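Cytochrome c-554 (Nitrosomonas europaea, PDB 1FT5) carries electrons in ammonia oxidation, accepting them directly from hydroxylamine oxidoreductase through its haem groups. Local coordinates at residues 3-8 and 87-92; 32-37 and 59-64; 64-69 and 81-86. One frame throughout, in Å; residues are numbered along the deposited sequence.

Contact 1 of 3, residues 3-8 and 87-92. With HEM (protoporphyrin IX containing Fe), chain G; PO4 (phosphate ion), chain C.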
loop_
_atom_site.group_PDB
_atom_site.type_symbol
_atom_site.label_atom_id
_atom_site.label_comp_id
_atom_site.label_asym_id
_atom_site.label_seq_id
_atom_site.Cartn_x
_atom_site.Cartn_y
_atom_site.Cartn_z
ATOM N N ALA A 3 -9.831 12.064 -0.335
ATOM C CA ALA A 3 -9.950 11.755 1.071
ATOM C C ALA A 3 -8.657 11.788 1.860
ATOM O O ALA A 3 -7.567 11.503 1.320
ATOM C CB ALA A 3 -10.572 10.340 1.230
ATOM N N PRO A 4 -8.748 12.132 3.139
ATOM C CA PRO A 4 -7.564 12.146 3.979
ATOM C C PRO A 4 -7.115 10.735 4.364
ATOM O O PRO A 4 -7.907 9.812 4.484
ATOM C CB PRO A 4 -7.989 12.889 5.229
ATOM C CG PRO A 4 -9.367 13.462 4.910
ATOM C CD PRO A 4 -9.945 12.622 3.857
ATOM N N PHE A 5 -5.842 10.575 4.580
ATOM C CA PHE A 5 -5.306 9.336 5.126
ATOM C C PHE A 5 -5.562 9.327 6.632
ATOM O O PHE A 5 -5.671 10.418 7.268
ATOM C CB PHE A 5 -3.796 9.318 4.991
ATOM C CG PHE A 5 -3.330 8.971 3.611
ATOM C CD1 PHE A 5 -2.948 7.643 3.325
ATOM C CD2 PHE A 5 -3.304 9.921 2.602
ATOM C CE1 PHE A 5 -2.550 7.296 1.982
ATOM C CE2 PHE A 5 -2.924 9.584 1.309
ATOM C CZ PHE A 5 -2.558 8.282 0.994
ATOM N N GLU A 6 -5.602 8.140 7.237
ATOM C CA GLU A 6 -5.719 8.058 8.684
ATOM C C GLU A 6 -4.756 7.059 9.334
ATOM O O GLU A 6 -4.551 7.099 10.553
ATOM C CB GLU A 6 -7.113 7.673 9.151
ATOM C CG GLU A 6 -8.131 8.717 9.158
ATOM C CD GLU A 6 -9.426 8.124 9.703
ATOM O OE1 GLU A 6 -9.922 8.656 10.720
ATOM O OE2 GLU A 6 -9.896 7.095 9.120
ATOM N N GLY A 7 -4.167 6.152 8.554
ATOM C CA GLY A 7 -3.309 5.177 9.200
ATOM C C GLY A 7 -3.873 3.778 9.115
ATOM O O GLY A 7 -5.029 3.613 8.790
ATOM N N ARG A 8 -3.069 2.807 9.526
ATOM C CA ARG A 8 -3.485 1.405 9.351
ATOM C C ARG A 8 -4.358 0.819 10.421
ATOM O O ARG A 8 -4.982 -0.213 10.189
ATOM C CB ARG A 8 -2.262 0.465 9.331
ATOM C CG ARG A 8 -1.124 0.833 8.442
ATOM C CD ARG A 8 -0.067 -0.279 8.541
ATOM N NE ARG A 8 0.447 -0.564 9.878
ATOM C CZ ARG A 8 1.441 0.140 10.453
ATOM N NH1 ARG A 8 2.022 1.192 9.802
ATOM N NH2 ARG A 8 1.931 -0.229 11.617
ATOM N N GLY A 87 1.882 1.004 4.072
ATOM C CA GLY A 87 0.725 0.319 4.649
ATOM C C GLY A 87 -0.498 0.254 3.796
ATOM O O GLY A 87 -0.519 0.516 2.594
ATOM N N CYS A 88 -1.617 -0.049 4.500
ATOM C CA CYS A 88 -2.840 -0.352 3.757
ATOM C C CYS A 88 -3.308 0.690 2.781
ATOM O O CYS A 88 -3.724 0.435 1.688
ATOM C CB CYS A 88 -3.971 -0.614 4.812
ATOM S SG CYS A 88 -3.514 -1.591 6.221
ATOM N N GLU A 89 -3.317 1.965 3.229
ATOM C CA GLU A 89 -3.836 3.024 2.414
ATOM C C GLU A 89 -2.888 3.379 1.249
ATOM O O GLU A 89 -3.332 3.966 0.299
ATOM C CB GLU A 89 -4.025 4.253 3.269
ATOM C CG GLU A 89 -5.170 4.110 4.330
ATOM C CD GLU A 89 -5.087 5.234 5.352
ATOM O OE1 GLU A 89 -4.074 5.356 6.029
ATOM O OE2 GLU A 89 -6.045 6.045 5.420
ATOM N N SER A 90 -1.607 3.037 1.389
ATOM C CA SER A 90 -0.717 3.305 0.244
ATOM C C SER A 90 -1.152 2.545 -0.990
ATOM O O SER A 90 -0.882 2.997 -2.109
ATOM C CB SER A 90 0.759 2.977 0.560
ATOM O OG SER A 90 1.313 3.984 1.385
ATOM N N CYS A 91 -1.836 1.399 -0.827
ATOM C CA CYS A 91 -2.357 0.683 -1.999
ATOM C C CYS A 91 -3.865 0.857 -2.187
ATOM O O CYS A 91 -4.358 1.086 -3.290
ATOM C CB CYS A 91 -2.033 -0.826 -1.906
ATOM S SG CYS A 91 -0.230 -1.076 -2.014
ATOM N N HIS A 92 -4.592 0.754 -1.085
ATOM C CA HIS A 92 -6.035 0.816 -1.187
ATOM C C HIS A 92 -6.638 2.204 -1.179
ATOM O O HIS A 92 -7.842 2.341 -1.349
ATOM C CB HIS A 92 -6.623 0.006 -0.009
ATOM C CG HIS A 92 -6.316 -1.446 -0.129
ATOM N ND1 HIS A 92 -6.936 -2.250 -1.058
ATOM C CD2 HIS A 92 -5.439 -2.232 0.541
ATOM C CE1 HIS A 92 -6.413 -3.475 -0.926
ATOM N NE2 HIS A 92 -5.507 -3.537 0.022
HETATM C CHA HEM G . -6.777 -7.021 -1.266
HETATM C CHB HEM G . -6.719 -5.456 3.353
HETATM C CHC HEM G . -2.251 -3.611 2.580
HETATM C CHD HEM G . -2.662 -4.631 -2.145
HETATM C C1A HEM G . -7.106 -6.776 0.074
HETATM C C2A HEM G . -8.312 -7.224 0.695
HETATM C C3A HEM G . -8.315 -6.771 1.960
HETATM C C4A HEM G . -7.101 -6.048 2.162
HETATM C CMA HEM G . -9.395 -6.966 3.042
HETATM C CAA HEM G . -9.438 -8.081 0.010
HETATM C CBA HEM G . -9.303 -9.609 0.413
HETATM C CGA HEM G . -7.896 -10.194 0.125
HETATM O O1A HEM G . -7.487 -10.132 -1.014
HETATM O O2A HEM G . -7.261 -10.668 1.064
HETATM C C1B HEM G . -5.476 -4.781 3.541
HETATM C C2B HEM G . -5.050 -4.249 4.802
HETATM C C3B HEM G . -3.766 -3.764 4.612
HETATM C C4B HEM G . -3.469 -4.027 3.209
HETATM C CMB HEM G . -5.882 -4.261 6.087
HETATM C CAB HEM G . -2.797 -3.113 5.551
HETATM C CBB HEM G . -2.421 -4.045 6.728
HETATM C C1C HEM G . -2.028 -3.738 1.212
HETATM C C2C HEM G . -0.874 -3.196 0.583
HETATM C C3C HEM G . -1.005 -3.403 -0.708
HETATM C C4C HEM G . -2.209 -4.147 -0.929
HETATM C CMC HEM G . 0.293 -2.466 1.282
HETATM C CAC HEM G . -0.042 -2.910 -1.832
HETATM C CBC HEM G . 1.435 -3.193 -1.706
HETATM C C1D HEM G . -3.814 -5.416 -2.320
HETATM C C2D HEM G . -4.251 -5.943 -3.594
HETATM C C3D HEM G . -5.400 -6.665 -3.321
HETATM C C4D HEM G . -5.631 -6.526 -1.903
HETATM C CMD HEM G . -3.615 -5.679 -4.946
HETATM C CAD HEM G . -6.347 -7.315 -4.319
HETATM C CBD HEM G . -7.570 -6.474 -4.522
HETATM C CGD HEM G . -8.815 -7.229 -5.030
HETATM O O1D HEM G . -9.846 -6.556 -5.153
HETATM O O2D HEM G . -8.709 -8.429 -5.274
HETATM N NA HEM G . -6.366 -6.063 0.981
HETATM N NB HEM G . -4.505 -4.635 2.540
HETATM N NC HEM G . -2.835 -4.326 0.298
HETATM N ND HEM G . -4.662 -5.771 -1.253
HETATM FE FE HEM G . -4.584 -5.230 0.648
HETATM P P PO4 C . -0.875 -3.041 12.263
HETATM O O1 PO4 C . 0.563 -2.611 12.608
HETATM O O2 PO4 C . -1.843 -2.371 13.292
HETATM O O3 PO4 C . -1.282 -2.627 10.830
HETATM O O4 PO4 C . -0.964 -4.586 12.335
#

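Contact 2 of 3, residues 32-37 and 59-64. With HEM (protoporphyrin IX containing Fe), chain F; PO4 (phosphate ion), chain D.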
loop_
_atom_site.group_PDB
_atom_site.type_symbol
_atom_site.label_atom_id
_atom_site.label_comp_id
_atom_site.label_asym_id
_atom_site.label_seq_id
_atom_site.Cartn_x
_atom_site.Cartn_y
_atom_site.Cartn_z
ATOM N N GLU A 32 12.539 0.615 8.066
ATOM C CA GLU A 32 13.760 0.037 8.633
ATOM C C GLU A 32 14.952 0.200 7.657
ATOM O O GLU A 32 16.124 0.385 8.072
ATOM C CB GLU A 32 13.577 -1.460 8.902
ATOM C CG GLU A 32 12.477 -1.768 9.878
ATOM C CD GLU A 32 12.693 -1.223 11.285
ATOM O OE1 GLU A 32 11.706 -0.808 11.928
ATOM O OE2 GLU A 32 13.834 -1.237 11.778
ATOM N N SER A 33 14.638 0.208 6.373
ATOM C CA SER A 33 15.635 0.347 5.325
ATOM C C SER A 33 16.293 1.702 5.352
ATOM O O SER A 33 17.393 1.832 4.832
ATOM C CB SER A 33 15.032 0.128 3.959
ATOM O OG SER A 33 14.641 -1.238 3.821
ATOM N N LEU A 34 15.596 2.688 5.903
ATOM C CA LEU A 34 16.145 4.058 5.956
ATOM C C LEU A 34 17.062 4.251 7.154
ATOM O O LEU A 34 17.657 5.326 7.305
ATOM C CB LEU A 34 15.012 5.113 5.970
ATOM C CG LEU A 34 14.031 5.040 4.779
ATOM C CD1 LEU A 34 13.151 6.260 4.741
ATOM C CD2 LEU A 34 14.813 4.957 3.438
ATOM N N LYS A 35 17.158 3.230 8.025
ATOM C CA LYS A 35 17.993 3.345 9.229
ATOM C C LYS A 35 19.423 3.079 8.929
ATOM O O LYS A 35 19.769 2.369 8.037
ATOM C CB LYS A 35 17.491 2.336 10.301
ATOM C CG LYS A 35 16.151 2.730 10.855
ATOM C CD LYS A 35 15.659 1.662 11.847
ATOM C CE LYS A 35 14.279 1.952 12.301
ATOM N NZ LYS A 35 13.971 0.977 13.426
ATOM N N PRO A 36 20.319 3.695 9.742
ATOM C CA PRO A 36 21.741 3.492 9.530
ATOM C C PRO A 36 22.163 2.040 9.625
ATOM O O PRO A 36 21.683 1.308 10.509
ATOM C CB PRO A 36 22.407 4.320 10.653
ATOM C CG PRO A 36 21.325 4.966 11.434
ATOM C CD PRO A 36 19.979 4.553 10.889
ATOM N N ASN A 37 23.050 1.623 8.748
ATOM C CA ASN A 37 23.584 0.279 8.777
ATOM C C ASN A 37 22.637 -0.868 8.430
ATOM O O ASN A 37 22.971 -2.022 8.642
ATOM C CB ASN A 37 24.243 0.083 10.149
ATOM C CG ASN A 37 25.342 1.108 10.392
ATOM O OD1 ASN A 37 26.335 1.132 9.678
ATOM N ND2 ASN A 37 25.149 1.969 11.368
ATOM N N ASP A 59 14.090 13.393 1.004
ATOM C CA ASP A 59 14.410 12.792 -0.305
ATOM C C ASP A 59 14.176 11.266 -0.241
ATOM O O ASP A 59 14.354 10.593 -1.265
ATOM C CB ASP A 59 15.905 12.947 -0.680
ATOM C CG ASP A 59 16.315 14.379 -0.883
ATOM O OD1 ASP A 59 15.431 15.167 -1.192
ATOM O OD2 ASP A 59 17.536 14.667 -0.752
ATOM N N CYS A 60 13.724 10.718 0.932
ATOM C CA CYS A 60 13.578 9.247 1.039
ATOM C C CYS A 60 12.273 8.785 1.645
ATOM O O CYS A 60 11.647 7.816 1.140
ATOM C CB CYS A 60 14.648 8.616 1.929
ATOM S SG CYS A 60 16.348 9.135 1.552
ATOM N N VAL A 61 11.812 9.504 2.644
ATOM C CA VAL A 61 10.648 8.950 3.353
ATOM C C VAL A 61 9.364 8.809 2.578
ATOM O O VAL A 61 8.562 7.915 2.884
ATOM C CB VAL A 61 10.305 9.735 4.662
ATOM C CG1 VAL A 61 11.485 9.773 5.667
ATOM C CG2 VAL A 61 9.865 11.093 4.308
ATOM N N GLY A 62 9.161 9.611 1.541
ATOM C CA GLY A 62 7.886 9.619 0.864
ATOM C C GLY A 62 7.485 8.300 0.250
ATOM O O GLY A 62 6.294 8.080 0.000
ATOM N N CYS A 63 8.474 7.460 -0.045
ATOM C CA CYS A 63 8.086 6.176 -0.631
ATOM C C CYS A 63 8.184 5.043 0.376
ATOM O O CYS A 63 8.023 3.875 0.020
ATOM C CB CYS A 63 8.996 5.863 -1.829
ATOM S SG CYS A 63 8.742 7.074 -3.140
ATOM N N HIS A 64 8.447 5.372 1.627
ATOM C CA HIS A 64 8.616 4.389 2.684
ATOM C C HIS A 64 7.595 4.524 3.833
ATOM O O HIS A 64 7.773 3.920 4.884
ATOM C CB HIS A 64 10.035 4.496 3.247
ATOM C CG HIS A 64 11.095 4.000 2.277
ATOM N ND1 HIS A 64 11.799 2.827 2.447
ATOM C CD2 HIS A 64 11.541 4.519 1.090
ATOM C CE1 HIS A 64 12.638 2.660 1.395
ATOM N NE2 HIS A 64 12.493 3.649 0.546
HETATM C CHA HEM F . 13.826 0.213 -1.803
HETATM C CHB HEM F . 16.590 3.333 0.662
HETATM C CHC HEM F . 14.264 7.060 -1.515
HETATM C CHD HEM F . 11.245 3.846 -3.647
HETATM C C1A HEM F . 14.787 0.734 -0.896
HETATM C C2A HEM F . 15.762 -0.044 -0.222
HETATM C C3A HEM F . 16.542 0.843 0.507
HETATM C C4A HEM F . 15.990 2.147 0.211
HETATM C CMA HEM F . 17.776 0.563 1.388
HETATM C CAA HEM F . 15.901 -1.534 -0.333
HETATM C CBA HEM F . 16.694 -1.954 -1.570
HETATM C CGA HEM F . 16.997 -3.448 -1.577
HETATM O O1A HEM F . 16.696 -4.150 -0.586
HETATM O O2A HEM F . 17.498 -3.926 -2.611
HETATM C C1B HEM F . 16.184 4.628 0.272
HETATM C C2B HEM F . 16.887 5.849 0.612
HETATM C C3B HEM F . 16.281 6.856 -0.040
HETATM C C4B HEM F . 15.162 6.302 -0.758
HETATM C CMB HEM F . 18.039 5.974 1.578
HETATM C CAB HEM F . 16.628 8.353 -0.041
HETATM C CBB HEM F . 18.090 8.620 -0.472
HETATM C C1C HEM F . 13.176 6.495 -2.240
HETATM C C2C HEM F . 12.215 7.275 -2.989
HETATM C C3C HEM F . 11.333 6.371 -3.562
HETATM C C4C HEM F . 11.811 5.061 -3.165
HETATM C CMC HEM F . 12.152 8.793 -3.085
HETATM C CAC HEM F . 10.091 6.610 -4.370
HETATM C CBC HEM F . 10.073 7.725 -5.418
HETATM C C1D HEM F . 11.711 2.573 -3.341
HETATM C C2D HEM F . 11.207 1.387 -3.941
HETATM C C3D HEM F . 11.960 0.348 -3.441
HETATM C C4D HEM F . 12.898 0.931 -2.521
HETATM C CMD HEM F . 10.062 1.340 -4.959
HETATM C CAD HEM F . 11.812 -1.113 -3.820
HETATM C CBD HEM F . 12.759 -1.592 -4.937
HETATM C CGD HEM F . 12.524 -3.049 -5.279
HETATM O O1D HEM F . 12.928 -3.901 -4.487
HETATM O O2D HEM F . 11.976 -3.316 -6.313
HETATM N NA HEM F . 14.877 2.103 -0.595
HETATM N NB HEM F . 15.117 4.897 -0.580
HETATM N NC HEM F . 12.878 5.137 -2.295
HETATM N ND HEM F . 12.715 2.319 -2.468
HETATM FE FE HEM F . 13.695 3.622 -1.259
HETATM P P PO4 D . 10.584 2.970 13.324
HETATM O O1 PO4 D . 10.577 4.522 13.168
HETATM O O2 PO4 D . 9.147 2.493 13.636
HETATM O O3 PO4 D . 11.084 2.321 12.014
HETATM O O4 PO4 D . 11.520 2.543 14.515
#

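Contact 3 of 3, residues 64-69 and 81-86. With HEM (protoporphyrin IX containing Fe), chain F.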
loop_
_atom_site.group_PDB
_atom_site.type_symbol
_atom_site.label_atom_id
_atom_site.label_comp_id
_atom_site.label_asym_id
_atom_site.label_seq_id
_atom_site.Cartn_x
_atom_site.Cartn_y
_atom_site.Cartn_z
ATOM N N HIS A 64 8.447 5.372 1.627
ATOM C CA HIS A 64 8.616 4.389 2.684
ATOM C C HIS A 64 7.595 4.524 3.833
ATOM O O HIS A 64 7.773 3.920 4.884
ATOM C CB HIS A 64 10.035 4.496 3.247
ATOM C CG HIS A 64 11.095 4.000 2.277
ATOM N ND1 HIS A 64 11.799 2.827 2.447
ATOM C CD2 HIS A 64 11.541 4.519 1.090
ATOM C CE1 HIS A 64 12.638 2.660 1.395
ATOM N NE2 HIS A 64 12.493 3.649 0.546
ATOM N N VAL A 65 6.593 5.360 3.575
ATOM C CA VAL A 65 5.493 5.657 4.552
ATOM C C VAL A 65 4.189 5.847 3.793
ATOM O O VAL A 65 4.146 5.955 2.568
ATOM C CB VAL A 65 5.795 6.995 5.307
ATOM C CG1 VAL A 65 7.139 6.909 6.036
ATOM C CG2 VAL A 65 5.739 8.219 4.324
ATOM N N ASP A 66 3.097 5.966 4.550
ATOM C CA ASP A 66 1.806 6.271 3.928
ATOM C C ASP A 66 1.470 7.780 3.792
ATOM O O ASP A 66 1.583 8.514 4.786
ATOM C CB ASP A 66 0.666 5.747 4.855
ATOM C CG ASP A 66 0.514 4.258 4.858
ATOM O OD1 ASP A 66 0.074 3.738 5.928
ATOM O OD2 ASP A 66 0.797 3.613 3.836
ATOM N N GLY A 67 1.054 8.201 2.587
ATOM C CA GLY A 67 0.506 9.524 2.395
ATOM C C GLY A 67 1.450 10.704 2.602
ATOM O O GLY A 67 1.024 11.794 3.006
ATOM N N PHE A 68 2.707 10.533 2.279
ATOM C CA PHE A 68 3.612 11.683 2.507
ATOM C C PHE A 68 3.196 12.846 1.589
ATOM O O PHE A 68 2.917 12.640 0.398
ATOM C CB PHE A 68 5.048 11.269 2.146
ATOM C CG PHE A 68 6.078 12.297 2.510
ATOM C CD1 PHE A 68 6.261 12.713 3.805
ATOM C CD2 PHE A 68 6.902 12.841 1.507
ATOM C CE1 PHE A 68 7.234 13.638 4.154
ATOM C CE2 PHE A 68 7.899 13.781 1.859
ATOM C CZ PHE A 68 8.072 14.169 3.142
ATOM N N GLY A 69 3.137 14.052 2.173
ATOM C CA GLY A 69 2.727 15.234 1.405
ATOM C C GLY A 69 1.227 15.301 1.086
ATOM O O GLY A 69 0.771 16.192 0.352
ATOM N N PRO A 81 3.425 6.132 14.064
ATOM C CA PRO A 81 3.762 4.729 13.826
ATOM C C PRO A 81 2.765 4.072 12.857
ATOM O O PRO A 81 3.178 3.210 12.031
ATOM C CB PRO A 81 3.620 4.130 15.224
ATOM C CG PRO A 81 4.239 5.217 16.088
ATOM C CD PRO A 81 3.604 6.517 15.477
ATOM N N MET A 82 1.473 4.380 12.981
ATOM C CA MET A 82 0.502 3.760 12.074
ATOM C C MET A 82 0.478 4.241 10.607
ATOM O O MET A 82 -0.352 3.817 9.805
ATOM C CB MET A 82 -0.903 3.829 12.702
ATOM C CG MET A 82 -1.535 5.236 12.676
ATOM S SD MET A 82 -3.360 5.217 13.167
ATOM C CE MET A 82 -4.117 4.320 12.175
ATOM N N LEU A 83 1.389 5.161 10.289
ATOM C CA LEU A 83 1.577 5.602 8.887
ATOM C C LEU A 83 3.031 5.287 8.504
ATOM O O LEU A 83 3.451 5.700 7.401
ATOM C CB LEU A 83 1.364 7.153 8.747
ATOM C CG LEU A 83 -0.105 7.576 8.889
ATOM C CD1 LEU A 83 -0.193 9.113 9.106
ATOM C CD2 LEU A 83 -0.951 7.230 7.672
ATOM N N THR A 84 3.795 4.599 9.351
ATOM C CA THR A 84 5.193 4.270 9.094
ATOM C C THR A 84 5.285 2.974 8.353
ATOM O O THR A 84 4.645 1.997 8.737
ATOM C CB THR A 84 5.971 4.195 10.430
ATOM O OG1 THR A 84 5.916 5.483 11.062
ATOM C CG2 THR A 84 7.391 3.832 10.189
ATOM N N GLY A 85 6.104 2.900 7.285
ATOM C CA GLY A 85 6.082 1.685 6.460
ATOM C C GLY A 85 4.996 1.901 5.375
ATOM O O GLY A 85 4.110 2.772 5.518
ATOM N N VAL A 86 5.024 1.125 4.282
ATOM C CA VAL A 86 4.059 1.267 3.194
ATOM C C VAL A 86 2.935 0.349 3.620
ATOM O O VAL A 86 3.034 -0.861 3.523
ATOM C CB VAL A 86 4.684 0.790 1.881
ATOM C CG1 VAL A 86 3.694 0.875 0.784
ATOM C CG2 VAL A 86 5.855 1.753 1.509
HETATM C CHA HEM F . 13.826 0.213 -1.803
HETATM C CHB HEM F . 16.590 3.333 0.662
HETATM C CHC HEM F . 14.264 7.060 -1.515
HETATM C CHD HEM F . 11.245 3.846 -3.647
HETATM C C1A HEM F . 14.787 0.734 -0.896
HETATM C C2A HEM F . 15.762 -0.044 -0.222
HETATM C C3A HEM F . 16.542 0.843 0.507
HETATM C C4A HEM F . 15.990 2.147 0.211
HETATM C CMA HEM F . 17.776 0.563 1.388
HETATM C CAA HEM F . 15.901 -1.534 -0.333
HETATM C CBA HEM F . 16.694 -1.954 -1.570
HETATM C CGA HEM F . 16.997 -3.448 -1.577
HETATM O O1A HEM F . 16.696 -4.150 -0.586
HETATM O O2A HEM F . 17.498 -3.926 -2.611
HETATM C C1B HEM F . 16.184 4.628 0.272
HETATM C C2B HEM F . 16.887 5.849 0.612
HETATM C C3B HEM F . 16.281 6.856 -0.040
HETATM C C4B HEM F . 15.162 6.302 -0.758
HETATM C CMB HEM F . 18.039 5.974 1.578
HETATM C CAB HEM F . 16.628 8.353 -0.041
HETATM C CBB HEM F . 18.090 8.620 -0.472
HETATM C C1C HEM F . 13.176 6.495 -2.240
HETATM C C2C HEM F . 12.215 7.275 -2.989
HETATM C C3C HEM F . 11.333 6.371 -3.562
HETATM C C4C HEM F . 11.811 5.061 -3.165
HETATM C CMC HEM F . 12.152 8.793 -3.085
HETATM C CAC HEM F . 10.091 6.610 -4.370
HETATM C CBC HEM F . 10.073 7.725 -5.418
HETATM C C1D HEM F . 11.711 2.573 -3.341
HETATM C C2D HEM F . 11.207 1.387 -3.941
HETATM C C3D HEM F . 11.960 0.348 -3.441
HETATM C C4D HEM F . 12.898 0.931 -2.521
HETATM C CMD HEM F . 10.062 1.340 -4.959
HETATM C CAD HEM F . 11.812 -1.113 -3.820
HETATM C CBD HEM F . 12.759 -1.592 -4.937
HETATM C CGD HEM F . 12.524 -3.049 -5.279
HETATM O O1D HEM F . 12.928 -3.901 -4.487
HETATM O O2D HEM F . 11.976 -3.316 -6.313
HETATM N NA HEM F . 14.877 2.103 -0.595
HETATM N NB HEM F . 15.117 4.897 -0.580
HETATM N NC HEM F . 12.878 5.137 -2.295
HETATM N ND HEM F . 12.715 2.319 -2.468
HETATM FE FE HEM F . 13.695 3.622 -1.259
HETATM O O HOH W 1 1.833 2.206 7.262
#

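Contact 1 of 3, residues 3-8 and 87-92
The F5 ring approaches E89 obliquely, its CD1 lying 3.6 Å from E89 CB, while at the ring's edge, near its plane, CE1 comes within 4.4 Å of S90 N. The two side chains run alongside in opposite senses, with ring and carboxylate planes 68° apart. CD of E89 continues the line of the chain (chi2 167°), which brings the carboxylate up to two successive backbone amides. E6 N donates a hydrogen bond to the syn lone pair of E89 OE2 at 2.8 Å, and G7 N reaches E89 OE1 at 2.6 Å, on the syn side but 32° out of the carboxylate plane. G95 N also binds OE2, so this buried acid is gripped by three main-chain N-H groups, which probably offset its negative charge. The side chain of E6 itself turns to R96 and R99. Further along, R8 lays CB 3.9 Å from C88 SG and packs its CD against the bare CA of G87. Its guanidinium meets a phosphate edge-on, with NE 2.9 Å from O3 and NH2 hydrogen-bonded to O1. The H92 ring is directed edge-on at the porphyrin, NE2 binding the iron at 2.0 Å, with H179 as the second axial ligand. C88 and C91, joined by thioethers to the vinyl-derived carbons, and H92 form the CXXCH attachment motif of a c-type haem.

Contact 2 of 3, residues 32-37 and 59-64
A leucine methyl sits almost squarely over the face of an iron-bound histidine: L34 CD2 lies 3.7 Å from the centroid of the H64 ring, 8° off the ring normal, in a CH-pi contact. The same methyl also meets the porphyrin, 3.5 Å from C1B of the haem, and so fills the angle between the imidazole and the macrocycle. L34 reaches this corner with CG anti to its carbonyl carbon (chi1 -57°), and its other methyl, CD1, is 4.0 Å from V61 CG1. Towards the thioether, CD2 lies 4.0 Å from C60 CB. The packing restricts H64 on one face, while ND1 donates a hydrogen bond to A30 O, outside the two segments. These two constraints are likely to fix how the imidazole is rotated above the haem, and the bond to A30 would make it a somewhat stronger donor to iron. H64 NE2 ligates the iron at 2.2 Å, and it is the single protein ligand identified for this metal. C60 and C63 complete the CXXCH attachment. S33 places CB near the edge of the porphyrin, 3.8 Å from its CMA methyl, and sends OG to a propionate of a second haem. At the surface, K35 NZ bridges E32 OE2 and a phosphate. The apolar corner thus joins two loops: residues 32-37, between helices 16-22 and 40-45, and residues 59-64, which follow helix 40-45 and precede helix 88-92.

Contact 3 of 3, residues 64-69 and 81-86
A single antiparallel bridge pairs V65 with T84 directly after the haem-binding motif that ends at H64. The flanking bonds make it a non-hydrogen-bonded pair: D66 N donates to L83 O at 2.9 Å and a nearly straight 174°, while G85 N reaches H64 O weakly, at 3.1 Å. Between them V65 CA approaches G85 O at 3.3 Å in a CA-H...O contact. Both chains belong to the long loop between helices 40-45 and 88-92, so the bridge ties the exit from one haem site to the approach to the next. At G85 any CB would press on the carbonyl O of T84, so the path of the chain there suits glycine. L83 sets CD2 against D66 CB, 3.6 Å away, and the chi1 of V86 (178° for CG1) places CG2 anti to the carbonyl carbon, 4.0 Å from H64 CA. A water hydrogen-bonded to D66 OD1 (2.7 Å) and to G85 O (2.9 Å) joins the two segments, whereas OD2 accepts from G87 N and S90 OG. With an alanine here in place of D66, the amide of G87 and the hydroxyl of S90 would probably be left without their shared acceptor, and the water without one of its partners. V86 O in turn takes a bond from the indole of W22.

Along the chain, contacts 2 and 3 lie between the two segments of contact 1, contact 2 closing just as contact 3 opens, with H64 common to both. Contact 3 is the middle piece: its centre is about 8 Å from that of contact 1 and about 11 Å from that of contact 2, while the centres of contacts 1 and 2 stand about 19 Å apart and the two do not touch. Contact 3 joins contact 1 where M82 CE packs on G7, and meets contact 2 where V86 CG2 packs on C63 O. Together they connect, through the polypeptide, the attachment site ending at H64 with the one on helix 88-92, consistent with a fold that holds its haems in fixed positions.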